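Local coordinates for protein glutathione S-transferase (Natrialba magadii ATCC 43099, PDB 6GZF) that probably transfers glutathione to or from small substrates and belongs to the xi class, related to glutathionyl-hydroquinone reductases, at residues R48-E52 and D139-D143; Y56-V60 and H108-H112; W221-A226 and F268-Y274; L247-D251 and Q263-E267. All blocks are in the same frame, centred on the assembly; numbering follows the deposited sequence.

In each of the four contacts an aspartate carboxylate accepts backbone N-H groups at a turn or a helix start. Contacts 1 and 2 belong to the thioredoxin-like half and touch each other, Tyr56 reaching the carbonyl of Gln50 and His112 reaching Asp143. Contact 1 is partly buried, with a salt bridge between exposed side chains; contact 2 is buried and mixes aromatic rings with a tyrosine-carboxylate bond. Contacts 3 and 4, both buried, touch each other in the helical half, about 37 and 32 Å from contact 2 between centres. In contact 1 the aspartate ties up its own turn, in contact 2 it also meets the strand tyrosine, and in contacts 3 and 4 its donors come from the partner segment.

Contact 1: residues R48-E52 and D139-D143; sequences RFQPE and DTEED
Arg48 reaches Glu142 at the end of a beta-hairpin in the thioredoxin-like domain: 139-143 is the turn between strands 136-139 and 144-147, folded round an Asx motif at Asp139, and 48-52 is a loop beside it ahead of strand 56-60. Charge holds the exposed side. The guanidinium of Arg48 and the carboxylate of Glu142 are nearly coplanar, 13° apart, and pair edge to edge as a salt bridge. NE of Arg48 donates to OE2 of Glu142 at 2.7 Å on its syn side, while NH1 points to OE1, at a modelled length too short to be trusted. With CG anti to the backbone N (chi1 178°) and the chain extended to NE, Arg48 reaches from the loop to the turn. Glu52 OE1 and Glu141 OE1 lie 4.2 Å apart, a close approach of like charges that Arg55, in a long, weak ion pair with Glu52, may partly offset.

Hydrogen bonds shape the turn. Glu142 N donates to Asp139 OD2 at 2.9 Å, from above the carboxylate plane, and Glu141 N makes a weak bond to Asp139 OD1, which also forms a salt bridge with Arg55. An alanine at Asp139 would remove these acceptors, and is likely to free the turn that presents Glu142 and to cost Arg55 its main carboxylate partner.

The buried ring of Phe49 carries the packing, touching Tyr56 and Val146. Its CZ lies against one face of the guanidinium, offset toward the rim. At the ring's edge and in its plane sits Asp139 OD2, 3.7 Å from Phe49 CE1, with the carboxylate turned 90° to the ring.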
loop_
_atom_site.group_PDB
_atom_site.type_symbol
_atom_site.label_atom_id
_atom_site.label_comp_id
_atom_site.label_asym_id
_atom_site.label_seq_id
_atom_site.Cartn_x
_atom_site.Cartn_y
_atom_site.Cartn_z
ATOM N N ARG A 48 16.344 -42.402 12.801
ATOM C CA ARG A 48 17.036 -42.355 11.519
ATOM C C ARG A 48 17.978 -41.159 11.437
ATOM O O ARG A 48 19.186 -41.318 11.260
ATOM C CB ARG A 48 16.013 -42.310 10.382
ATOM C CG ARG A 48 16.596 -42.216 8.986
ATOM C CD ARG A 48 15.476 -42.253 7.957
ATOM N NE ARG A 48 15.928 -41.890 6.618
ATOM C CZ ARG A 48 15.118 -41.759 5.573
ATOM N NH1 ARG A 48 15.608 -41.424 4.387
ATOM N NH2 ARG A 48 13.815 -41.962 5.714
ATOM N N PHE A 49 17.418 -39.961 11.569
ATOM C CA PHE A 49 18.217 -38.742 11.558
ATOM C C PHE A 49 18.552 -38.299 12.976
ATOM O O PHE A 49 17.758 -37.626 13.631
ATOM C CB PHE A 49 17.487 -37.619 10.819
ATOM C CG PHE A 49 17.101 -37.971 9.412
ATOM C CD1 PHE A 49 18.013 -37.843 8.378
ATOM C CD2 PHE A 49 15.823 -38.417 9.121
ATOM C CE1 PHE A 49 17.659 -38.163 7.081
ATOM C CE2 PHE A 49 15.462 -38.735 7.826
ATOM C CZ PHE A 49 16.382 -38.609 6.805
ATOM N N GLN A 50 19.730 -38.690 13.446
ATOM C CA GLN A 50 20.202 -38.278 14.761
ATOM C C GLN A 50 20.955 -36.955 14.665
ATOM O O GLN A 50 21.590 -36.672 13.649
ATOM C CB GLN A 50 21.092 -39.361 15.375
ATOM C CG GLN A 50 20.369 -40.247 16.374
ATOM C CD GLN A 50 20.967 -41.636 16.472
ATOM O OE1 GLN A 50 21.683 -41.949 17.423
ATOM N NE2 GLN A 50 20.668 -42.479 15.491
ATOM N N PRO A 51 20.877 -36.135 15.724
ATOM C CA PRO A 51 21.560 -34.836 15.735
ATOM C C PRO A 51 23.081 -34.963 15.810
ATOM O O PRO A 51 23.614 -35.456 16.805
ATOM C CB PRO A 51 21.007 -34.160 16.994
ATOM C CG PRO A 51 20.588 -35.286 17.873
ATOM C CD PRO A 51 20.089 -36.355 16.949
ATOM N N GLU A 52 23.765 -34.526 14.758
ATOM C CA GLU A 52 25.225 -34.497 14.752
ATOM C C GLU A 52 25.735 -33.061 14.680
ATOM O O GLU A 52 24.957 -32.122 14.510
ATOM C CB GLU A 52 25.782 -35.320 13.588
ATOM C CG GLU A 52 25.501 -36.811 13.692
ATOM C CD GLU A 52 26.184 -37.608 12.599
ATOM O OE1 GLU A 52 25.634 -38.650 12.184
ATOM O OE2 GLU A 52 27.276 -37.195 12.157
ATOM N N ASP A 139 20.200 -33.128 4.801
ATOM C CA ASP A 139 21.143 -34.066 5.398
ATOM C C ASP A 139 22.256 -34.400 4.412
ATOM O O ASP A 139 21.992 -34.830 3.291
ATOM C CB ASP A 139 20.429 -35.344 5.839
ATOM C CG ASP A 139 21.375 -36.363 6.439
ATOM O OD1 ASP A 139 22.332 -35.951 7.124
ATOM O OD2 ASP A 139 21.161 -37.574 6.228
ATOM N N THR A 140 23.500 -34.204 4.833
ATOM C CA THR A 140 24.645 -34.433 3.959
ATOM C C THR A 140 25.072 -35.898 3.933
ATOM O O THR A 140 25.855 -36.307 3.075
ATOM C CB THR A 140 25.850 -33.570 4.379
ATOM O OG1 THR A 140 26.077 -33.713 5.786
ATOM C CG2 THR A 140 25.587 -32.104 4.064
ATOM N N GLU A 141 24.555 -36.687 4.869
ATOM C CA GLU A 141 24.914 -38.099 4.944
ATOM C C GLU A 141 24.045 -38.945 4.015
ATOM O O GLU A 141 24.560 -39.714 3.204
ATOM C CB GLU A 141 24.801 -38.609 6.381
ATOM C CG GLU A 141 25.385 -39.997 6.589
ATOM C CD GLU A 141 26.762 -39.962 7.228
ATOM O OE1 GLU A 141 26.933 -39.246 8.238
ATOM O OE2 GLU A 141 27.675 -40.645 6.718
ATOM N N GLU A 142 22.729 -38.797 4.133
ATOM C CA GLU A 142 21.803 -39.515 3.262
ATOM C C GLU A 142 21.596 -38.768 1.950
ATOM O O GLU A 142 20.981 -39.293 1.020
ATOM C CB GLU A 142 20.456 -39.732 3.956
ATOM C CG GLU A 142 20.285 -41.114 4.564
ATOM C CD GLU A 142 18.831 -41.450 4.839
ATOM O OE1 GLU A 142 17.976 -41.142 3.981
ATOM O OE2 GLU A 142 18.544 -42.023 5.913
ATOM N N ASP A 143 22.113 -37.542 1.890
ATOM C CA ASP A 143 22.035 -36.702 0.695
ATOM C C ASP A 143 20.592 -36.514 0.234
ATOM O O ASP A 143 20.238 -36.874 -0.889
ATOM C CB ASP A 143 22.882 -37.298 -0.434
ATOM C CG ASP A 143 23.133 -36.310 -1.557
ATOM O OD1 ASP A 143 23.295 -35.106 -1.266
ATOM O OD2 ASP A 143 23.172 -36.739 -2.730
#

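Contact 2: residues Y56-V60 and H108-H112; sequences YHLYV and HDHVH
The ring of Tyr59 meets OD1 of Asp109 at its edge, close to the ring plane, while CD2 of His57 lies over one of its faces, offset toward the rim. His57 in turn has Tyr59 CE1 at its own edge. Against His110 the imidazole of His57 is oblique, with ring centroids 5.4 Å apart and planes at 55°; the nearest atoms are His57 CE1 and His110 CB, at 3.7 Å. Val111 fits beside both strand residues through one branch: its CG2 is 3.8 Å from His57 CD2 and 4.2 Å from Tyr59 CZ. The valine's CG1 is anti to its backbone N (chi1 178°), which presents CG2 to the two rings.

Strand 56-60 belongs to the mixed sheet of the thioredoxin-like fold. His57 and Tyr59, two residues apart, share the face covered by the loop 108-112, whereas Leu58 and Val60 turn to helix 65-77. Both histidines find polar partners on the edge strand: His57 bonds to Ser84 and Ser86, and His110 to Ser86.

Asp109 organises the loop with both oxygens. Val111 N donates to OD1 at 3.2 Å, closing an Asx turn, and His112 N to OD2 at 2.9 Å, an Asx motif one residue longer, each from above the carboxylate plane; Val114 N adds another bond to OD2. The Tyr59 hydroxyl donates to OD1, although the modelled separation is doubtfully short. The three backbone N-H groups on this buried carboxylate would be expected to favour its charged form; the tyrosine bond, if real, links the loop to a strand near Val134, predicted to bind glutathione.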
loop_
_atom_site.group_PDB
_atom_site.type_symbol
_atom_site.label_atom_id
_atom_site.label_comp_id
_atom_site.label_asym_id
_atom_site.label_seq_id
_atom_site.Cartn_x
_atom_site.Cartn_y
_atom_site.Cartn_z
ATOM N N TYR A 56 23.900 -31.495 9.177
ATOM C CA TYR A 56 22.706 -30.931 8.556
ATOM C C TYR A 56 22.929 -29.525 8.006
ATOM O O TYR A 56 23.540 -28.677 8.657
ATOM C CB TYR A 56 21.549 -30.928 9.557
ATOM C CG TYR A 56 21.235 -32.302 10.109
ATOM C CD1 TYR A 56 20.437 -33.190 9.398
ATOM C CD2 TYR A 56 21.741 -32.712 11.336
ATOM C CE1 TYR A 56 20.150 -34.448 9.896
ATOM C CE2 TYR A 56 21.458 -33.968 11.841
ATOM C CZ TYR A 56 20.661 -34.832 11.117
ATOM O OH TYR A 56 20.375 -36.084 11.613
ATOM N N HIS A 57 22.423 -29.289 6.799
ATOM C CA HIS A 57 22.589 -28.007 6.123
ATOM C C HIS A 57 21.241 -27.313 5.940
ATOM O O HIS A 57 20.223 -27.969 5.719
ATOM C CB HIS A 57 23.276 -28.206 4.770
ATOM C CG HIS A 57 23.687 -26.929 4.104
ATOM N ND1 HIS A 57 24.700 -26.131 4.587
ATOM C CD2 HIS A 57 23.226 -26.317 2.988
ATOM C CE1 HIS A 57 24.844 -25.081 3.801
ATOM N NE2 HIS A 57 23.962 -25.168 2.822
ATOM N N LEU A 58 21.240 -25.987 6.028
ATOM C CA LEU A 58 20.001 -25.216 5.969
ATOM C C LEU A 58 19.967 -24.262 4.776
ATOM O O LEU A 58 20.920 -23.525 4.531
ATOM C CB LEU A 58 19.812 -24.433 7.271
ATOM C CG LEU A 58 18.615 -23.484 7.359
ATOM C CD1 LEU A 58 17.305 -24.252 7.274
ATOM C CD2 LEU A 58 18.678 -22.666 8.639
ATOM N N TYR A 59 18.863 -24.286 4.034
ATOM C CA TYR A 59 18.670 -23.374 2.909
ATOM C C TYR A 59 17.606 -22.336 3.235
ATOM O O TYR A 59 16.472 -22.686 3.555
ATOM C CB TYR A 59 18.275 -24.141 1.648
ATOM C CG TYR A 59 19.354 -25.054 1.119
ATOM C CD1 TYR A 59 20.336 -24.575 0.264
ATOM C CD2 TYR A 59 19.388 -26.396 1.471
ATOM C CE1 TYR A 59 21.323 -25.406 -0.223
ATOM C CE2 TYR A 59 20.371 -27.234 0.988
ATOM C CZ TYR A 59 21.336 -26.734 0.143
ATOM O OH TYR A 59 22.317 -27.563 -0.345
ATOM N N VAL A 60 17.968 -21.060 3.156
ATOM C CA VAL A 60 17.026 -19.994 3.477
ATOM C C VAL A 60 17.088 -18.821 2.509
ATOM O O VAL A 60 18.074 -18.627 1.798
ATOM C CB VAL A 60 17.259 -19.427 4.897
ATOM C CG1 VAL A 60 17.017 -20.487 5.961
ATOM C CG2 VAL A 60 18.661 -18.842 5.013
ATOM N N HIS A 108 26.560 -19.476 -2.200
ATOM C CA HIS A 108 26.390 -20.558 -3.159
ATOM C C HIS A 108 25.847 -21.795 -2.453
ATOM O O HIS A 108 25.885 -21.883 -1.226
ATOM C CB HIS A 108 27.716 -20.886 -3.846
ATOM C CG HIS A 108 28.751 -21.450 -2.922
ATOM N ND1 HIS A 108 29.537 -20.659 -2.111
ATOM C CD2 HIS A 108 29.127 -22.727 -2.678
ATOM C CE1 HIS A 108 30.351 -21.424 -1.409
ATOM N NE2 HIS A 108 30.124 -22.685 -1.734
ATOM N N ASP A 109 25.339 -22.744 -3.229
ATOM C CA ASP A 109 24.903 -24.018 -2.674
ATOM C C ASP A 109 26.116 -24.790 -2.165
ATOM O O ASP A 109 26.860 -25.380 -2.947
ATOM C CB ASP A 109 24.138 -24.833 -3.718
ATOM C CG ASP A 109 23.899 -26.266 -3.284
ATOM O OD1 ASP A 109 23.657 -26.496 -2.080
ATOM O OD2 ASP A 109 23.951 -27.167 -4.148
ATOM N N HIS A 110 26.310 -24.779 -0.849
ATOM C CA HIS A 110 27.489 -25.385 -0.238
ATOM C C HIS A 110 27.572 -26.895 -0.450
ATOM O O HIS A 110 28.648 -27.482 -0.341
ATOM C CB HIS A 110 27.521 -25.082 1.263
ATOM C CG HIS A 110 27.734 -23.637 1.587
ATOM N ND1 HIS A 110 26.718 -22.707 1.546
ATOM C CD2 HIS A 110 28.848 -22.961 1.959
ATOM C CE1 HIS A 110 27.197 -21.520 1.880
ATOM N NE2 HIS A 110 28.486 -21.648 2.134
ATOM N N VAL A 111 26.441 -27.522 -0.754
ATOM C CA VAL A 111 26.396 -28.975 -0.865
ATOM C C VAL A 111 26.729 -29.473 -2.272
ATOM O O VAL A 111 27.707 -30.198 -2.458
ATOM C CB VAL A 111 25.019 -29.522 -0.448
ATOM C CG1 VAL A 111 24.978 -31.030 -0.611
ATOM C CG2 VAL A 111 24.719 -29.139 0.993
ATOM N N HIS A 112 25.925 -29.088 -3.259
ATOM C CA HIS A 112 26.109 -29.599 -4.616
ATOM C C HIS A 112 26.380 -28.506 -5.647
ATOM O O HIS A 112 26.481 -28.792 -6.840
ATOM C CB HIS A 112 24.885 -30.412 -5.042
ATOM C CG HIS A 112 24.722 -31.694 -4.289
ATOM N ND1 HIS A 112 25.699 -32.665 -4.254
ATOM C CD2 HIS A 112 23.696 -32.166 -3.542
ATOM C CE1 HIS A 112 25.282 -33.679 -3.516
ATOM N NE2 HIS A 112 24.071 -33.401 -3.072
#

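Contact 3: residues W221-A226 and F268-Y274; sequences WDDVLA and FDNLWPY
Asp222 turns its carboxylate from helix 204-224 to Asn270 and Leu271, where the end of one helix meets the start of another, 271-279, within the all-helical C-terminal domain of the transferase. Its chi1 of -175° sets the carboxylate away from its own backbone N, facing the incoming chain. OD1 takes two successive backbone donors: Leu271 N at 3.0 Å, nearly in line with the C-O bond, and Asn270 N at 3.1 Å, on the syn side. OD2 accepts from a water that in turn receives the N-H of Asp269, and lies at the edge of the Phe268 ring. Leu271 CD1 lies over one face of that ring, toward the rim. The amide of Asn270 is turned only 23° from the carboxylate plane, and its OD1 touches Ala226 CB at 3.3 Å.

Were an alanine to stand in place of Asp222, the N-H groups of Asn270 and Leu271 and the bridging water would probably lose their acceptor.

The apolar half is led by Leu225, the first residue to leave helical geometry. Its CD1 packs 3.7 Å from CD2 of Leu271 and also meets Tyr274, whose hydroxyl bonds to Asp240. Here the leucine methyl makes a CH-pi contact over the ring face: CD1 of Leu225 stands 3.6 Å from the centroid of Tyr274, 13° off the ring normal.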
loop_
_atom_site.group_PDB
_atom_site.type_symbol
_atom_site.label_atom_id
_atom_site.label_comp_id
_atom_site.label_asym_id
_atom_site.label_seq_id
_atom_site.Cartn_x
_atom_site.Cartn_y
_atom_site.Cartn_z
ATOM N N TRP A 221 -4.155 -9.808 20.399
ATOM C CA TRP A 221 -2.846 -10.042 20.994
ATOM C C TRP A 221 -2.211 -8.747 21.488
ATOM O O TRP A 221 -1.285 -8.772 22.296
ATOM C CB TRP A 221 -1.919 -10.739 19.997
ATOM C CG TRP A 221 -2.333 -12.147 19.696
ATOM C CD1 TRP A 221 -2.815 -12.625 18.514
ATOM C CD2 TRP A 221 -2.315 -13.257 20.601
ATOM N NE1 TRP A 221 -3.093 -13.967 18.623
ATOM C CE2 TRP A 221 -2.796 -14.379 19.895
ATOM C CE3 TRP A 221 -1.940 -13.413 21.939
ATOM C CZ2 TRP A 221 -2.908 -15.638 20.481
ATOM C CZ3 TRP A 221 -2.052 -14.664 22.520
ATOM C CH2 TRP A 221 -2.533 -15.759 21.790
ATOM N N ASP A 222 -2.711 -7.615 21.002
ATOM C CA ASP A 222 -2.233 -6.321 21.469
ATOM C C ASP A 222 -2.712 -6.071 22.894
ATOM O O ASP A 222 -1.976 -5.529 23.719
ATOM C CB ASP A 222 -2.702 -5.198 20.543
ATOM C CG ASP A 222 -2.122 -3.849 20.923
ATOM O OD1 ASP A 222 -0.905 -3.647 20.721
ATOM O OD2 ASP A 222 -2.881 -2.993 21.423
ATOM N N ASP A 223 -3.947 -6.473 23.179
ATOM C CA ASP A 223 -4.501 -6.345 24.521
ATOM C C ASP A 223 -3.866 -7.358 25.467
ATOM O O ASP A 223 -3.685 -7.086 26.654
ATOM C CB ASP A 223 -6.020 -6.525 24.501
ATOM C CG ASP A 223 -6.729 -5.425 23.737
ATOM O OD1 ASP A 223 -6.127 -4.346 23.546
ATOM O OD2 ASP A 223 -7.891 -5.635 23.331
ATOM N N VAL A 224 -3.533 -8.527 24.931
ATOM C CA VAL A 224 -2.913 -9.586 25.715
ATOM C C VAL A 224 -1.503 -9.180 26.140
ATOM O O VAL A 224 -1.082 -9.440 27.268
ATOM C CB VAL A 224 -2.857 -10.914 24.925
ATOM C CG1 VAL A 224 -2.040 -11.958 25.672
ATOM C CG2 VAL A 224 -4.264 -11.425 24.651
ATOM N N LEU A 225 -0.790 -8.515 25.236
ATOM C CA LEU A 225 0.594 -8.125 25.482
ATOM C C LEU A 225 0.708 -6.825 26.273
ATOM O O LEU A 225 1.773 -6.211 26.318
ATOM C CB LEU A 225 1.348 -7.989 24.157
ATOM C CG LEU A 225 1.678 -9.300 23.440
ATOM C CD1 LEU A 225 2.439 -9.034 22.152
ATOM C CD2 LEU A 225 2.469 -10.218 24.355
ATOM N N ALA A 226 -0.389 -6.409 26.895
ATOM C CA ALA A 226 -0.390 -5.191 27.693
ATOM C C ALA A 226 0.026 -5.478 29.132
ATOM O O ALA A 226 0.504 -4.588 29.837
ATOM C CB ALA A 226 -1.762 -4.537 27.658
ATOM N N PHE A 268 0.223 0.419 17.048
ATOM C CA PHE A 268 -0.292 -0.357 18.173
ATOM C C PHE A 268 0.447 -0.003 19.460
ATOM O O PHE A 268 1.669 0.158 19.462
ATOM C CB PHE A 268 -0.183 -1.858 17.896
ATOM C CG PHE A 268 -1.248 -2.387 16.977
ATOM C CD1 PHE A 268 -2.478 -2.779 17.479
ATOM C CD2 PHE A 268 -1.019 -2.498 15.615
ATOM C CE1 PHE A 268 -3.461 -3.268 16.641
ATOM C CE2 PHE A 268 -2.000 -2.986 14.771
ATOM C CZ PHE A 268 -3.222 -3.372 15.285
ATOM N N ASP A 269 -0.303 0.114 20.552
ATOM C CA ASP A 269 0.259 0.510 21.839
ATOM C C ASP A 269 1.280 -0.488 22.376
ATOM O O ASP A 269 2.268 -0.098 22.999
ATOM C CB ASP A 269 -0.856 0.695 22.872
ATOM C CG ASP A 269 -1.793 1.835 22.526
ATOM O OD1 ASP A 269 -1.335 2.820 21.909
ATOM O OD2 ASP A 269 -2.990 1.747 22.873
ATOM N N ASN A 270 1.044 -1.772 22.132
ATOM C CA ASN A 270 1.838 -2.813 22.773
ATOM C C ASN A 270 2.618 -3.704 21.807
ATOM O O ASN A 270 3.661 -4.243 22.172
ATOM C CB ASN A 270 0.933 -3.681 23.650
ATOM C CG ASN A 270 0.159 -2.866 24.671
ATOM O OD1 ASN A 270 -1.049 -3.038 24.834
ATOM N ND2 ASN A 270 0.853 -1.969 25.361
ATOM N N LEU A 271 2.121 -3.859 20.584
ATOM C CA LEU A 271 2.783 -4.715 19.602
ATOM C C LEU A 271 4.089 -4.108 19.096
ATOM O O LEU A 271 5.053 -4.825 18.826
ATOM C CB LEU A 271 1.853 -4.999 18.421
ATOM C CG LEU A 271 0.646 -5.898 18.691
ATOM C CD1 LEU A 271 -0.231 -6.002 17.452
ATOM C CD2 LEU A 271 1.099 -7.277 19.146
ATOM N N TRP A 272 4.113 -2.787 18.964
ATOM C CA TRP A 272 5.300 -2.087 18.477
ATOM C C TRP A 272 6.468 -2.100 19.475
ATOM O O TRP A 272 7.605 -2.338 19.073
ATOM C CB TRP A 272 4.942 -0.647 18.090
ATOM C CG TRP A 272 6.114 0.217 17.690
ATOM C CD1 TRP A 272 6.375 1.484 18.126
ATOM C CD2 TRP A 272 7.170 -0.114 16.773
ATOM N NE1 TRP A 272 7.523 1.961 17.544
ATOM C CE2 TRP A 272 8.032 1.000 16.711
ATOM C CE3 TRP A 272 7.472 -1.243 16.002
ATOM C CZ2 TRP A 272 9.173 1.018 15.912
ATOM C CZ3 TRP A 272 8.607 -1.221 15.210
ATOM C CH2 TRP A 272 9.443 -0.097 15.171
ATOM N N PRO A 273 6.206 -1.839 20.773
ATOM C CA PRO A 273 7.325 -2.018 21.707
ATOM C C PRO A 273 7.721 -3.487 21.831
ATOM O O PRO A 273 8.880 -3.801 22.097
ATOM C CB PRO A 273 6.772 -1.487 23.034
ATOM C CG PRO A 273 5.620 -0.617 22.656
ATOM C CD PRO A 273 5.031 -1.251 21.442
ATOM N N TYR A 274 6.747 -4.371 21.639
ATOM C CA TYR A 274 6.982 -5.810 21.638
ATOM C C TYR A 274 7.923 -6.201 20.504
ATOM O O TYR A 274 8.849 -6.988 20.697
ATOM C CB TYR A 274 5.647 -6.552 21.518
ATOM C CG TYR A 274 5.746 -8.040 21.269
ATOM C CD1 TYR A 274 6.013 -8.922 22.308
ATOM C CD2 TYR A 274 5.536 -8.565 20.000
ATOM C CE1 TYR A 274 6.090 -10.284 22.084
ATOM C CE2 TYR A 274 5.610 -9.924 19.768
ATOM C CZ TYR A 274 5.887 -10.778 20.813
ATOM O OH TYR A 274 5.962 -12.133 20.583
HETATM O O HOH W 1 -3.179 -0.311 20.672
#

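Contact 4: residues L247-D251 and Q263-E267; sequences LVRFD and QYIRE
Ile265 and Asp251 dominate this meeting, one with its branched chain and the other with its carboxylate. Asp251 accepts two consecutive backbone N-H groups, one on each oxygen and both through syn lone pairs: Ile265 N to OD1 at 2.9 Å, almost straight at 166°, and Arg266 N to OD2 at 3.2 Å. This paired grip fixes the carboxylate's rotation and satisfies two donors where the chain turns helical without regular bonds. Tyr264 flanks it obliquely, its CD1 3.5 Å from CG of Asp251.

Ile265 divides its branches between two neighbours. CG1 stands anti to the carbonyl carbon (chi1 -72°) and meets CG of Phe250 at 3.5 Å; beyond it CD1 makes a CH-pi contact over the face of that ring, 4.2 Å from its centroid. CG2 touches CG of Leu247.

Phe250 lies close to Tyr254, predicted to lower the pKa of the active-site cysteine. At the interface, Tyr264 bonds to His255 of the second subunit, and Arg266 pairs with Glu267 of that subunit. The contact joins the start of helix 250-254 to the loop leading into helix 271-279; Phe250 and Ile265 rest on Leu218 of helix 204-224, while Leu247 and Arg266 touch helix 271-279.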
loop_
_atom_site.group_PDB
_atom_site.type_symbol
_atom_site.label_atom_id
_atom_site.label_comp_id
_atom_site.label_asym_id
_atom_site.label_seq_id
_atom_site.Cartn_x
_atom_site.Cartn_y
_atom_site.Cartn_z
ATOM N N LEU A 247 5.387 -9.678 11.822
ATOM C CA LEU A 247 5.369 -8.288 12.268
ATOM C C LEU A 247 6.522 -7.470 11.695
ATOM O O LEU A 247 6.343 -6.311 11.323
ATOM C CB LEU A 247 5.409 -8.223 13.796
ATOM C CG LEU A 247 4.086 -8.004 14.531
ATOM C CD1 LEU A 247 3.073 -9.074 14.163
ATOM C CD2 LEU A 247 4.315 -7.972 16.034
ATOM N N VAL A 248 7.700 -8.082 11.622
ATOM C CA VAL A 248 8.903 -7.390 11.170
ATOM C C VAL A 248 8.800 -6.989 9.696
ATOM O O VAL A 248 9.516 -6.102 9.232
ATOM C CB VAL A 248 10.166 -8.264 11.389
ATOM C CG1 VAL A 248 10.240 -9.376 10.352
ATOM C CG2 VAL A 248 11.427 -7.412 11.355
ATOM N N ARG A 249 7.890 -7.630 8.970
ATOM C CA ARG A 249 7.722 -7.369 7.544
ATOM C C ARG A 249 6.437 -6.607 7.237
ATOM O O ARG A 249 6.143 -6.318 6.077
ATOM C CB ARG A 249 7.732 -8.682 6.762
ATOM C CG ARG A 249 9.068 -9.395 6.752
ATOM C CD ARG A 249 8.960 -10.757 6.088
ATOM N NE ARG A 249 10.272 -11.315 5.779
ATOM C CZ ARG A 249 11.036 -11.960 6.654
ATOM N NH1 ARG A 249 10.622 -12.127 7.903
ATOM N NH2 ARG A 249 12.217 -12.433 6.283
ATOM N N PHE A 250 5.680 -6.278 8.277
ATOM C CA PHE A 250 4.338 -5.734 8.097
ATOM C C PHE A 250 4.330 -4.305 7.554
ATOM O O PHE A 250 3.669 -4.022 6.556
ATOM C CB PHE A 250 3.570 -5.785 9.419
ATOM C CG PHE A 250 2.074 -5.722 9.259
ATOM C CD1 PHE A 250 1.434 -4.516 9.029
ATOM C CD2 PHE A 250 1.309 -6.873 9.346
ATOM C CE1 PHE A 250 0.061 -4.461 8.883
ATOM C CE2 PHE A 250 -0.064 -6.822 9.202
ATOM C CZ PHE A 250 -0.688 -5.616 8.969
ATOM N N ASP A 251 5.061 -3.410 8.210
ATOM C CA ASP A 251 4.989 -1.987 7.888
ATOM C C ASP A 251 5.807 -1.594 6.660
ATOM O O ASP A 251 5.591 -0.529 6.085
ATOM C CB ASP A 251 5.436 -1.156 9.093
ATOM C CG ASP A 251 4.435 -1.201 10.230
ATOM O OD1 ASP A 251 3.516 -2.046 10.175
ATOM O OD2 ASP A 251 4.563 -0.394 11.174
ATOM N N GLN A 263 -3.964 -0.360 9.783
ATOM C CA GLN A 263 -3.135 0.313 10.775
ATOM C C GLN A 263 -1.690 -0.174 10.730
ATOM O O GLN A 263 -1.428 -1.353 10.484
ATOM C CB GLN A 263 -3.712 0.103 12.178
ATOM C CG GLN A 263 -3.057 0.952 13.255
ATOM C CD GLN A 263 -3.600 0.667 14.641
ATOM O OE1 GLN A 263 -4.794 0.816 14.896
ATOM N NE2 GLN A 263 -2.721 0.256 15.548
ATOM N N TYR A 264 -0.756 0.745 10.955
ATOM C CA TYR A 264 0.644 0.389 11.143
ATOM C C TYR A 264 0.790 -0.493 12.377
ATOM O O TYR A 264 0.030 -0.358 13.335
ATOM C CB TYR A 264 1.512 1.641 11.302
ATOM C CG TYR A 264 2.034 2.238 10.013
ATOM C CD1 TYR A 264 2.512 1.430 8.990
ATOM C CD2 TYR A 264 2.064 3.615 9.831
ATOM C CE1 TYR A 264 2.998 1.979 7.816
ATOM C CE2 TYR A 264 2.547 4.172 8.661
ATOM C CZ TYR A 264 3.013 3.350 7.657
ATOM O OH TYR A 264 3.494 3.905 6.493
ATOM N N ILE A 265 1.763 -1.397 12.354
ATOM C CA ILE A 265 2.105 -2.153 13.551
ATOM C C ILE A 265 2.671 -1.190 14.589
ATOM O O ILE A 265 2.435 -1.336 15.790
ATOM C CB ILE A 265 3.116 -3.277 13.249
ATOM C CG1 ILE A 265 2.438 -4.397 12.461
ATOM C CG2 ILE A 265 3.703 -3.842 14.533
ATOM C CD1 ILE A 265 1.317 -5.082 13.212
ATOM N N ARG A 266 3.389 -0.178 14.110
ATOM C CA ARG A 266 4.007 0.810 14.987
ATOM C C ARG A 266 2.974 1.719 15.653
ATOM O O ARG A 266 3.303 2.467 16.573
ATOM C CB ARG A 266 5.021 1.657 14.212
ATOM C CG ARG A 266 4.405 2.741 13.342
ATOM C CD ARG A 266 5.480 3.630 12.737
ATOM N NE ARG A 266 4.926 4.639 11.839
ATOM C CZ ARG A 266 5.660 5.484 11.124
ATOM N NH1 ARG A 266 6.984 5.444 11.201
ATOM N NH2 ARG A 266 5.074 6.371 10.331
ATOM N N GLU A 267 1.730 1.651 15.190
ATOM C CA GLU A 267 0.658 2.447 15.777
ATOM C C GLU A 267 -0.009 1.724 16.944
ATOM O O GLU A 267 -0.721 2.340 17.737
ATOM C CB GLU A 267 -0.385 2.809 14.719
ATOM C CG GLU A 267 0.044 3.924 13.781
ATOM C CD GLU A 267 -1.089 4.416 12.901
ATOM O OE1 GLU A 267 -1.569 3.633 12.054
ATOM O OE2 GLU A 267 -1.499 5.585 13.058
#